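Local coordinates for protein enoyl-CoA Hydratase (Thermus thermophilus, PDB 1UIY) that catalyses the reversible hydration of (2E)-enoyl-CoA to (3S)-3-hydroxyacyl-CoA, a step of fatty acid metabolism, as a homohexamer built from two trimers, at residues A[21-26]-A[55-60]; A[103-108]-A[125-130]; A[121-126]-A[179-184]. One frame throughout, in Å; residues are numbered along the deposited sequence.

Overall arrangement
The three contacts lie in one crotonase-family chain. Contact 1 closes before contact 2 opens, and the first segment of contact 3 overlaps the second segment of contact 2 at Ala125 and Arg126. The centres of contacts 1 and 2 are about 10 Å apart. Those of contacts 2 and 3 are about 13 Å apart, and those of contacts 1 and 3 about 19 Å. Contacts 1 and 2 are joined by probable backbone hydrogen bonds between 55-60 and 103-108, on the side of Glu131, the inferred active-site residue. Contact 3 is away from that site, at the 177-179 edge of the six-stranded sheet. Contact 2 belongs to the small sheet of 105-106, 126-128 and 163-165. The turn 122-125 joins the two sheets.

Contact 1 of 3, residues A[21-26]-A[55-60]; sequences NPLSPE and AFSAGA
Ser57 carries its OG anti to the backbone N (chi1 -174°), and this torsion delivers the hydroxyl to the backbone carbonyl of Asn21. Leu23 has its CG anti to the carbonyl carbon (chi1 -66°), and Leu23 CD2 comes within 3.8 Å of the same hydroxyl, Ser57 OG. The hydroxyl is the donor to Asn21. Ser57 OG to Asn21 O is 2.8 Å, and the donor sits nearly along the C=O axis. The bond is the one assigned hydrogen bond between the segments, and it joins two buried residues. Around it carbon atoms rest against oxygens of 55-60. Asn21 CB comes 3.6 Å from Phe56 O. Pro22 brings CB and CG against the carbonyl of Gly59, with Pro22 CG 3.4 Å from Gly59 O. Gly59 has no side chain, and the proline comes close to its main chain.

After Pro22 the chain bends at Leu23, the centre of an inverse gamma turn with a weak bond from Ser24 N to Pro22 O. Ser24 is then the N-cap of helix 25-40, its OG bonded to Met27 N.

The segment 55-60 follows strand 46-51 and leads to helix 62-68. In crotonases the corresponding loop supplies a peptide N-H to the oxyanion hole, and a similar role is probable here. Leu23 lies about 8 Å from Glu131, side chain to side chain. The backbone of Phe56 probably bonds to that of Pro104, just before strand 105-106. Helix 108-114 covers Leu23 and Phe56 through Leu112, and Leu14 of strand 9-14 packs on Asn21 and Ser57.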
ATOM      1  N   ASN A  21      29.719  19.833  13.196  1.00 71.52           N
ATOM      2  CA  ASN A  21      29.241  19.084  12.039  1.00 70.54           C
ATOM      3  C   ASN A  21      27.762  19.272  11.686  1.00 69.59           C
ATOM      4  O   ASN A  21      26.989  18.318  11.702  1.00 69.69           O
ATOM      5  CB  ASN A  21      29.542  17.597  12.246  1.00 70.51           C
ATOM      6  CG  ASN A  21      31.019  17.334  12.505  1.00 71.54           C
ATOM      7  OD1 ASN A  21      31.435  16.196  12.723  1.00 71.58           O
ATOM      8  ND2 ASN A  21      31.819  18.394  12.482  1.00 72.30           N
ATOM      9  N   PRO A  22      27.350  20.511  11.370  1.00 68.76           N
ATOM     10  CA  PRO A  22      25.957  20.794  11.009  1.00 67.50           C
ATOM     11  C   PRO A  22      25.648  20.265   9.611  1.00 67.17           C
ATOM     12  O   PRO A  22      26.499  20.322   8.720  1.00 67.98           O
ATOM     13  CB  PRO A  22      25.892  22.321  11.054  1.00 67.01           C
ATOM     14  CG  PRO A  22      26.939  22.678  12.046  1.00 67.26           C
ATOM     15  CD  PRO A  22      28.067  21.765  11.650  1.00 68.44           C
ATOM     16  N   LEU A  23      24.438  19.750   9.413  1.00 66.70           N
ATOM     17  CA  LEU A  23      24.056  19.230   8.103  1.00 64.94           C
ATOM     18  C   LEU A  23      23.658  20.363   7.163  1.00 63.77           C
ATOM     19  O   LEU A  23      22.606  20.324   6.524  1.00 63.02           O
ATOM     20  CB  LEU A  23      22.903  18.233   8.228  1.00 64.21           C
ATOM     21  CG  LEU A  23      23.208  16.928   8.959  1.00 64.01           C
ATOM     22  CD1 LEU A  23      22.029  15.979   8.793  1.00 63.35           C
ATOM     23  CD2 LEU A  23      24.469  16.297   8.396  1.00 64.06           C
ATOM     24  N   SER A  24      24.515  21.374   7.088  1.00 62.05           N
ATOM     25  CA  SER A  24      24.269  22.514   6.224  1.00 61.63           C
ATOM     26  C   SER A  24      24.228  22.037   4.780  1.00 60.63           C
ATOM     27  O   SER A  24      24.777  20.985   4.444  1.00 60.14           O
ATOM     28  CB  SER A  24      25.397  23.530   6.357  1.00 62.90           C
ATOM     29  OG  SER A  24      26.553  23.081   5.661  1.00 64.15           O
ATOM     30  N   PRO A  25      23.581  22.812   3.903  1.00 59.06           N
ATOM     31  CA  PRO A  25      23.483  22.458   2.487  1.00 58.59           C
ATOM     32  C   PRO A  25      24.841  22.038   1.929  1.00 59.24           C
ATOM     33  O   PRO A  25      24.955  21.038   1.217  1.00 59.11           O
ATOM     34  CB  PRO A  25      22.979  23.746   1.857  1.00 57.18           C
ATOM     35  CG  PRO A  25      22.058  24.268   2.908  1.00 56.85           C
ATOM     36  CD  PRO A  25      22.833  24.049   4.189  1.00 57.30           C
ATOM     37  N   GLU A  26      25.866  22.810   2.274  1.00 59.96           N
ATOM     38  CA  GLU A  26      27.224  22.556   1.808  1.00 60.36           C
ATOM     39  C   GLU A  26      27.702  21.196   2.275  1.00 59.59           C
ATOM     40  O   GLU A  26      28.233  20.406   1.493  1.00 59.65           O
ATOM     41  CB  GLU A  26      28.168  23.624   2.347  1.00 62.59           C
ATOM     42  CG  GLU A  26      27.588  25.025   2.298  1.00 66.89           C
ATOM     43  CD  GLU A  26      27.595  25.706   3.658  1.00 67.82           C
ATOM     44  OE1 GLU A  26      28.684  25.804   4.263  1.00 68.68           O
ATOM     45  OE2 GLU A  26      26.515  26.143   4.116  1.00 67.74           O
ATOM     46  N   ALA A  55      31.438  15.560  18.732  1.00 66.87           N
ATOM     47  CA  ALA A  55      30.148  15.015  18.332  1.00 66.12           C
ATOM     48  C   ALA A  55      30.148  14.297  16.993  1.00 65.90           C
ATOM     49  O   ALA A  55      31.156  14.252  16.290  1.00 66.15           O
ATOM     50  CB  ALA A  55      29.113  16.133  18.305  1.00 66.20           C
ATOM     51  N   PHE A  56      28.996  13.724  16.662  1.00 65.91           N
ATOM     52  CA  PHE A  56      28.798  13.030  15.398  1.00 65.48           C
ATOM     53  C   PHE A  56      28.182  14.078  14.475  1.00 65.03           C
ATOM     54  O   PHE A  56      28.674  14.332  13.377  1.00 65.49           O
ATOM     55  CB  PHE A  56      27.824  11.859  15.575  1.00 65.72           C
ATOM     56  CG  PHE A  56      27.446  11.182  14.282  1.00 64.49           C
ATOM     57  CD1 PHE A  56      28.266  10.205  13.724  1.00 63.88           C
ATOM     58  CD2 PHE A  56      26.284  11.549  13.607  1.00 63.72           C
ATOM     59  CE1 PHE A  56      27.937   9.605  12.515  1.00 62.57           C
ATOM     60  CE2 PHE A  56      25.946  10.956  12.398  1.00 63.52           C
ATOM     61  CZ  PHE A  56      26.776   9.981  11.852  1.00 63.74           C
ATOM     62  N   SER A  57      27.096  14.684  14.943  1.00 63.63           N
ATOM     63  CA  SER A  57      26.405  15.727  14.197  1.00 63.58           C
ATOM     64  C   SER A  57      25.306  16.299  15.077  1.00 64.07           C
ATOM     65  O   SER A  57      24.274  15.662  15.302  1.00 63.26           O
ATOM     66  CB  SER A  57      25.808  15.174  12.904  1.00 62.30           C
ATOM     67  OG  SER A  57      25.255  16.223  12.129  1.00 60.41           O
ATOM     68  N   ALA A  58      25.543  17.507  15.579  1.00 65.32           N
ATOM     69  CA  ALA A  58      24.602  18.172  16.465  1.00 66.94           C
ATOM     70  C   ALA A  58      25.045  19.597  16.718  1.00 67.99           C
ATOM     71  O   ALA A  58      25.773  19.849  17.669  1.00 69.21           O
ATOM     72  CB  ALA A  58      24.527  17.421  17.791  1.00 65.84           C
ATOM     73  N   GLY A  59      24.611  20.531  15.881  1.00 69.45           N
ATOM     74  CA  GLY A  59      25.004  21.913  16.084  1.00 71.69           C
ATOM     75  C   GLY A  59      24.149  22.914  15.334  1.00 73.66           C
ATOM     76  O   GLY A  59      24.320  23.111  14.129  1.00 74.82           O
ATOM     77  N   ALA A  60      23.236  23.563  16.045  1.00 74.25           N
ATOM     78  CA  ALA A  60      22.358  24.545  15.425  1.00 75.44           C
ATOM     79  C   ALA A  60      23.102  25.420  14.429  1.00 75.55           C
ATOM     80  O   ALA A  60      24.043  26.116  14.789  1.00 76.94           O
ATOM     81  CB  ALA A  60      21.712  25.417  16.496  1.00 75.76           C
TER

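Contact 2 of 3, residues A[103-108]-A[125-130]; sequences GPAVAG and ARLGYT
Ala105 and Leu127 face each other across a parallel pairing, as do Val106 and Gly128. Three backbone hydrogen bonds hold the pair. Ala105 N gives to Arg126 O at 2.9 Å. Gly128 N gives to Ala105 O at 3.1 Å. Ala107 N gives to Gly128 O at 2.7 Å, and this bond is the straightest, with 170° at the hydrogen. Each of these carbonyls also receives a CA-H contact from the opposite strand. Leu127 CA, for example, lies 3.2 Å from Ala105 O.

Side chains meet on both faces. On the face of Ala105 and Leu127 the meeting is apolar, with the CD1 branch of Leu127 3.4 Å from Ala105 CB. Leu127 CG is anti to its backbone N (chi1 -178°), and CD1 turns back over the neighbouring strand. On the face of Val106, its CG1 lies against Thr130, 3.4 Å from Thr130 OG1 with CG2 also near, and the two side chains cross at about a right angle. Further back, Ala125 CB rests 3.5 Å from Gly103 O.

A second shell fixes these strands. Ser57 probably bonds to the backbone of Val106, and Val164 bonds to that of Leu127. The end of Arg126 leads away to a salt bridge with Glu165, and Leu163 packs on Val106, Arg126 and Thr130.

The polar part of the contact is the backbone bonding itself, which fixes the parallel register. It sets helix 108-114 beside the chain entering Glu131, the inferred active-site residue, whose side chain is about 3 Å from that of Ala107. This is consistent with a framework beside the active site.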
ATOM      1  N   GLY A 103      30.060  10.980  19.135  1.00 54.23           N
ATOM      2  CA  GLY A 103      29.517  11.912  20.102  1.00 54.26           C
ATOM      3  C   GLY A 103      28.038  12.162  19.896  1.00 54.11           C
ATOM      4  O   GLY A 103      27.345  11.355  19.283  1.00 55.04           O
ATOM      5  N   PRO A 104      27.526  13.290  20.399  1.00 53.44           N
ATOM      6  CA  PRO A 104      26.111  13.645  20.266  1.00 52.30           C
ATOM      7  C   PRO A 104      25.610  13.725  18.830  1.00 50.92           C
ATOM      8  O   PRO A 104      26.337  14.135  17.923  1.00 50.86           O
ATOM      9  CB  PRO A 104      26.033  14.997  20.970  1.00 52.67           C
ATOM     10  CG  PRO A 104      27.099  14.891  22.015  1.00 52.12           C
ATOM     11  CD  PRO A 104      28.232  14.264  21.248  1.00 51.85           C
ATOM     12  N   ALA A 105      24.359  13.319  18.637  1.00 50.07           N
ATOM     13  CA  ALA A 105      23.698  13.365  17.330  1.00 48.31           C
ATOM     14  C   ALA A 105      22.303  13.900  17.632  1.00 46.85           C
ATOM     15  O   ALA A 105      21.477  13.201  18.222  1.00 47.57           O
ATOM     16  CB  ALA A 105      23.617  11.969  16.712  1.00 47.10           C
ATOM     17  N   VAL A 106      22.052  15.144  17.242  1.00 43.55           N
ATOM     18  CA  VAL A 106      20.775  15.774  17.523  1.00 42.27           C
ATOM     19  C   VAL A 106      20.112  16.346  16.284  1.00 43.08           C
ATOM     20  O   VAL A 106      20.754  17.043  15.488  1.00 42.39           O
ATOM     21  CB  VAL A 106      20.948  16.903  18.547  1.00 41.27           C
ATOM     22  CG1 VAL A 106      19.613  17.564  18.830  1.00 42.48           C
ATOM     23  CG2 VAL A 106      21.530  16.351  19.819  1.00 40.23           C
ATOM     24  N   ALA A 107      18.815  16.057  16.150  1.00 41.95           N
ATOM     25  CA  ALA A 107      18.018  16.509  15.016  1.00 39.25           C
ATOM     26  C   ALA A 107      18.659  15.974  13.736  1.00 37.16           C
ATOM     27  O   ALA A 107      18.989  14.791  13.655  1.00 34.87           O
ATOM     28  CB  ALA A 107      17.951  18.032  14.993  1.00 38.64           C
ATOM     29  N   GLY A 108      18.841  16.846  12.750  1.00 35.05           N
ATOM     30  CA  GLY A 108      19.443  16.432  11.496  1.00 35.70           C
ATOM     31  C   GLY A 108      20.413  15.264  11.604  1.00 36.59           C
ATOM     32  O   GLY A 108      20.193  14.203  11.014  1.00 37.84           O
ATOM     33  N   ALA A 125      27.664   8.770  24.302  1.00 63.73           N
ATOM     34  CA  ALA A 125      26.995   9.648  23.363  1.00 63.04           C
ATOM     35  C   ALA A 125      25.514   9.789  23.653  1.00 62.99           C
ATOM     36  O   ALA A 125      24.944   9.024  24.430  1.00 63.81           O
ATOM     37  CB  ALA A 125      27.200   9.137  21.946  1.00 62.84           C
ATOM     38  N   ARG A 126      24.905  10.793  23.031  1.00 62.87           N
ATOM     39  CA  ARG A 126      23.477  11.041  23.161  1.00 62.32           C
ATOM     40  C   ARG A 126      22.860  11.173  21.767  1.00 60.84           C
ATOM     41  O   ARG A 126      23.551  11.477  20.788  1.00 60.76           O
ATOM     42  CB  ARG A 126      23.208  12.303  23.985  1.00 64.59           C
ATOM     43  CG  ARG A 126      23.330  12.080  25.480  1.00 69.13           C
ATOM     44  CD  ARG A 126      22.181  12.737  26.222  1.00 73.27           C
ATOM     45  NE  ARG A 126      22.094  12.294  27.613  1.00 77.31           N
ATOM     46  CZ  ARG A 126      21.069  12.568  28.420  1.00 79.92           C
ATOM     47  NH1 ARG A 126      20.042  13.285  27.977  1.00 80.36           N
ATOM     48  NH2 ARG A 126      21.066  12.123  29.671  1.00 81.74           N
ATOM     49  N   LEU A 127      21.556  10.939  21.686  1.00 58.19           N
ATOM     50  CA  LEU A 127      20.838  11.003  20.421  1.00 54.41           C
ATOM     51  C   LEU A 127      19.442  11.541  20.688  1.00 51.03           C
ATOM     52  O   LEU A 127      18.829  11.199  21.696  1.00 51.08           O
ATOM     53  CB  LEU A 127      20.746   9.598  19.828  1.00 55.82           C
ATOM     54  CG  LEU A 127      20.072   9.368  18.481  1.00 56.57           C
ATOM     55  CD1 LEU A 127      20.912   9.984  17.373  1.00 57.46           C
ATOM     56  CD2 LEU A 127      19.913   7.873  18.268  1.00 55.86           C
ATOM     57  N   GLY A 128      18.940  12.381  19.792  1.00 47.37           N
ATOM     58  CA  GLY A 128      17.615  12.928  19.986  1.00 44.23           C
ATOM     59  C   GLY A 128      17.105  13.790  18.853  1.00 43.01           C
ATOM     60  O   GLY A 128      17.870  14.469  18.166  1.00 42.45           O
ATOM     61  N   TYR A 129      15.792  13.765  18.666  1.00 41.85           N
ATOM     62  CA  TYR A 129      15.152  14.545  17.621  1.00 42.92           C
ATOM     63  C   TYR A 129      14.403  15.678  18.300  1.00 43.65           C
ATOM     64  O   TYR A 129      13.282  15.508  18.772  1.00 44.89           O
ATOM     65  CB  TYR A 129      14.213  13.643  16.821  1.00 41.91           C
ATOM     66  CG  TYR A 129      14.907  12.373  16.378  1.00 41.36           C
ATOM     67  CD1 TYR A 129      14.911  11.234  17.189  1.00 39.90           C
ATOM     68  CD2 TYR A 129      15.625  12.333  15.185  1.00 40.99           C
ATOM     69  CE1 TYR A 129      15.617  10.086  16.823  1.00 39.86           C
ATOM     70  CE2 TYR A 129      16.340  11.193  14.809  1.00 41.43           C
ATOM     71  CZ  TYR A 129      16.336  10.074  15.631  1.00 41.22           C
ATOM     72  OH  TYR A 129      17.080   8.967  15.275  1.00 39.22           O
ATOM     73  N   THR A 130      15.042  16.843  18.330  1.00 43.32           N
ATOM     74  CA  THR A 130      14.510  18.020  19.006  1.00 42.68           C
ATOM     75  C   THR A 130      13.652  19.003  18.210  1.00 42.06           C
ATOM     76  O   THR A 130      13.200  20.004  18.759  1.00 42.89           O
ATOM     77  CB  THR A 130      15.675  18.806  19.631  1.00 43.75           C
ATOM     78  OG1 THR A 130      16.612  19.156  18.603  1.00 44.50           O
ATOM     79  CG2 THR A 130      16.395  17.954  20.668  1.00 43.32           C
TER

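Contact 3 of 3, residues A[121-126]-A[179-184]; sequences MDEEAR and APPGKA
A parallel beta bridge between Asp122 and Ala179 runs into a type I turn from Asp122 to Ala125. Two backbone bonds make the bridge. Ala179 N gives to O of Met121, modelled as selenomethionine, at 3.0 Å, and Glu123 N gives to Ala179 O at 2.9 Å.

The Asp122 carboxylate then ties the turn to the loop opposite. Its CG is anti to the backbone N (chi1 -173°), which carries the group toward 181-182. Gly182 N meets Asp122 OD1 at 3.2 Å, with 166° at the hydrogen, nearly end-on to the C-O bond. The second oxygen, OD2, faces Glu124 N in a probable Asx turn, which stays doubtful because the place of that nitrogen is less sure. Within the type I turn, Ala125 N bonds to Asp122 O at 2.7 Å.

Two glutamates pack on Pro181. Glu123, extended beyond CG, runs obliquely past the ring, with Glu123 CG 3.8 Å from Pro181 CD. Glu124 crosses the ring at about a right angle, and Glu124 CG lies 3.6 Å from Pro181 CB. Both glutamates and Pro181 are exposed, at the solvent side. Deeper in, Ala184 CB sits 3.9 Å from Asp122 N.

Lys183 is at the N-cap position of helix 184-197, whose Glu187 touches Ala179 and Pro180. On the other side of strand 118-122, strand 97-101 bonds to Asp122 through Val101, which also packs on Met121 and Ala125.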
HETATM    1  N   MSE A 121      27.136   3.207  18.657  1.00 58.31           N
HETATM    2  CA  MSE A 121      27.157   4.436  19.437  1.00 60.48           C
HETATM    3  C   MSE A 121      28.119   4.411  20.629  1.00 61.94           C
HETATM    4  O   MSE A 121      28.285   3.385  21.304  1.00 61.30           O
HETATM    5  CB  MSE A 121      25.732   4.742  19.909  1.00 59.82           C
HETATM    6  CG  MSE A 121      25.586   6.000  20.724  1.00 62.96           C
HETATM    7 SE   MSE A 121      23.745   6.362  21.208  1.00 66.53          SE
HETATM    8  CE  MSE A 121      23.563   8.069  20.347  1.00 65.81           C
ATOM      9  N   ASP A 122      28.756   5.555  20.864  1.00 62.50           N
ATOM     10  CA  ASP A 122      29.689   5.726  21.970  1.00 63.64           C
ATOM     11  C   ASP A 122      28.903   5.579  23.269  1.00 63.33           C
ATOM     12  O   ASP A 122      27.849   6.189  23.442  1.00 62.99           O
ATOM     13  CB  ASP A 122      30.325   7.121  21.903  1.00 65.92           C
ATOM     14  CG  ASP A 122      31.434   7.321  22.933  1.00 67.72           C
ATOM     15  OD1 ASP A 122      32.527   6.728  22.770  1.00 66.57           O
ATOM     16  OD2 ASP A 122      31.209   8.079  23.905  1.00 69.32           O
ATOM     17  N   GLU A 123      29.422   4.765  24.178  1.00 63.41           N
ATOM     18  CA  GLU A 123      28.775   4.521  25.458  1.00 63.97           C
ATOM     19  C   GLU A 123      28.425   5.799  26.201  1.00 63.74           C
ATOM     20  O   GLU A 123      27.656   5.771  27.156  1.00 62.60           O
ATOM     21  CB  GLU A 123      29.684   3.649  26.319  1.00 66.77           C
ATOM     22  CG  GLU A 123      29.257   3.487  27.763  1.00 70.41           C
ATOM     23  CD  GLU A 123      30.194   2.564  28.527  1.00 73.04           C
ATOM     24  OE1 GLU A 123      30.192   1.348  28.236  1.00 74.07           O
ATOM     25  OE2 GLU A 123      30.942   3.054  29.405  1.00 73.46           O
ATOM     26  N   GLU A 124      28.983   6.919  25.758  1.00 64.77           N
ATOM     27  CA  GLU A 124      28.729   8.203  26.407  1.00 65.81           C
ATOM     28  C   GLU A 124      28.008   9.201  25.507  1.00 64.69           C
ATOM     29  O   GLU A 124      27.766  10.344  25.901  1.00 63.28           O
ATOM     30  CB  GLU A 124      30.046   8.829  26.875  1.00 68.17           C
ATOM     31  CG  GLU A 124      30.862   7.956  27.811  1.00 71.81           C
ATOM     32  CD  GLU A 124      31.886   8.754  28.598  1.00 74.24           C
ATOM     33  OE1 GLU A 124      32.679   8.137  29.341  1.00 74.96           O
ATOM     34  OE2 GLU A 124      31.891  10.001  28.477  1.00 75.09           O
ATOM     35  N   ALA A 125      27.664   8.770  24.302  1.00 63.73           N
ATOM     36  CA  ALA A 125      26.995   9.648  23.363  1.00 63.04           C
ATOM     37  C   ALA A 125      25.514   9.789  23.653  1.00 62.99           C
ATOM     38  O   ALA A 125      24.944   9.024  24.430  1.00 63.81           O
ATOM     39  CB  ALA A 125      27.200   9.137  21.946  1.00 62.84           C
ATOM     40  N   ARG A 126      24.905  10.793  23.031  1.00 62.87           N
ATOM     41  CA  ARG A 126      23.477  11.041  23.161  1.00 62.32           C
ATOM     42  C   ARG A 126      22.860  11.173  21.767  1.00 60.84           C
ATOM     43  O   ARG A 126      23.551  11.477  20.788  1.00 60.76           O
ATOM     44  CB  ARG A 126      23.208  12.303  23.985  1.00 64.59           C
ATOM     45  CG  ARG A 126      23.330  12.080  25.480  1.00 69.13           C
ATOM     46  CD  ARG A 126      22.181  12.737  26.222  1.00 73.27           C
ATOM     47  NE  ARG A 126      22.094  12.294  27.613  1.00 77.31           N
ATOM     48  CZ  ARG A 126      21.069  12.568  28.420  1.00 79.92           C
ATOM     49  NH1 ARG A 126      20.042  13.285  27.977  1.00 80.36           N
ATOM     50  NH2 ARG A 126      21.066  12.123  29.671  1.00 81.74           N
ATOM     51  N   ALA A 179      29.769   0.800  21.944  1.00 62.40           N
ATOM     52  CA  ALA A 179      31.203   0.652  22.155  1.00 63.83           C
ATOM     53  C   ALA A 179      31.597   1.363  23.437  1.00 65.35           C
ATOM     54  O   ALA A 179      31.047   2.415  23.768  1.00 65.21           O
ATOM     55  CB  ALA A 179      31.979   1.238  20.977  1.00 62.79           C
ATOM     56  N   PRO A 180      32.554   0.796  24.183  1.00 67.05           N
ATOM     57  CA  PRO A 180      32.988   1.429  25.431  1.00 67.68           C
ATOM     58  C   PRO A 180      33.510   2.827  25.113  1.00 68.67           C
ATOM     59  O   PRO A 180      34.093   3.048  24.049  1.00 69.17           O
ATOM     60  CB  PRO A 180      34.084   0.492  25.922  1.00 66.97           C
ATOM     61  CG  PRO A 180      34.655  -0.052  24.636  1.00 66.65           C
ATOM     62  CD  PRO A 180      33.414  -0.351  23.845  1.00 66.59           C
ATOM     63  N   PRO A 181      33.312   3.787  26.030  1.00 69.71           N
ATOM     64  CA  PRO A 181      33.785   5.153  25.776  1.00 70.28           C
ATOM     65  C   PRO A 181      35.189   5.168  25.205  1.00 70.55           C
ATOM     66  O   PRO A 181      36.139   4.761  25.871  1.00 71.74           O
ATOM     67  CB  PRO A 181      33.701   5.814  27.154  1.00 70.22           C
ATOM     68  CG  PRO A 181      33.867   4.660  28.098  1.00 70.54           C
ATOM     69  CD  PRO A 181      33.008   3.599  27.458  1.00 69.81           C
ATOM     70  N   GLY A 182      35.317   5.613  23.960  1.00 70.40           N
ATOM     71  CA  GLY A 182      36.630   5.659  23.355  1.00 71.26           C
ATOM     72  C   GLY A 182      36.692   5.423  21.860  1.00 72.13           C
ATOM     73  O   GLY A 182      37.143   6.295  21.114  1.00 72.72           O
ATOM     74  N   LYS A 183      36.264   4.252  21.402  1.00 71.94           N
ATOM     75  CA  LYS A 183      36.325   3.978  19.973  1.00 72.36           C
ATOM     76  C   LYS A 183      35.058   3.400  19.355  1.00 70.54           C
ATOM     77  O   LYS A 183      34.992   2.213  19.031  1.00 70.30           O
ATOM     78  CB  LYS A 183      37.508   3.051  19.645  1.00 74.83           C
ATOM     79  CG  LYS A 183      38.886   3.721  19.617  1.00 76.38           C
ATOM     80  CD  LYS A 183      39.540   3.779  20.997  1.00 77.90           C
ATOM     81  CE  LYS A 183      39.834   2.381  21.531  1.00 78.43           C
ATOM     82  NZ  LYS A 183      40.445   2.417  22.887  1.00 79.17           N
ATOM     83  N   ALA A 184      34.052   4.248  19.185  1.00 67.75           N
ATOM     84  CA  ALA A 184      32.824   3.803  18.566  1.00 64.66           C
ATOM     85  C   ALA A 184      33.235   3.477  17.141  1.00 63.61           C
ATOM     86  O   ALA A 184      32.753   2.518  16.547  1.00 64.47           O
ATOM     87  CB  ALA A 184      31.796   4.913  18.582  1.00 65.34           C
TER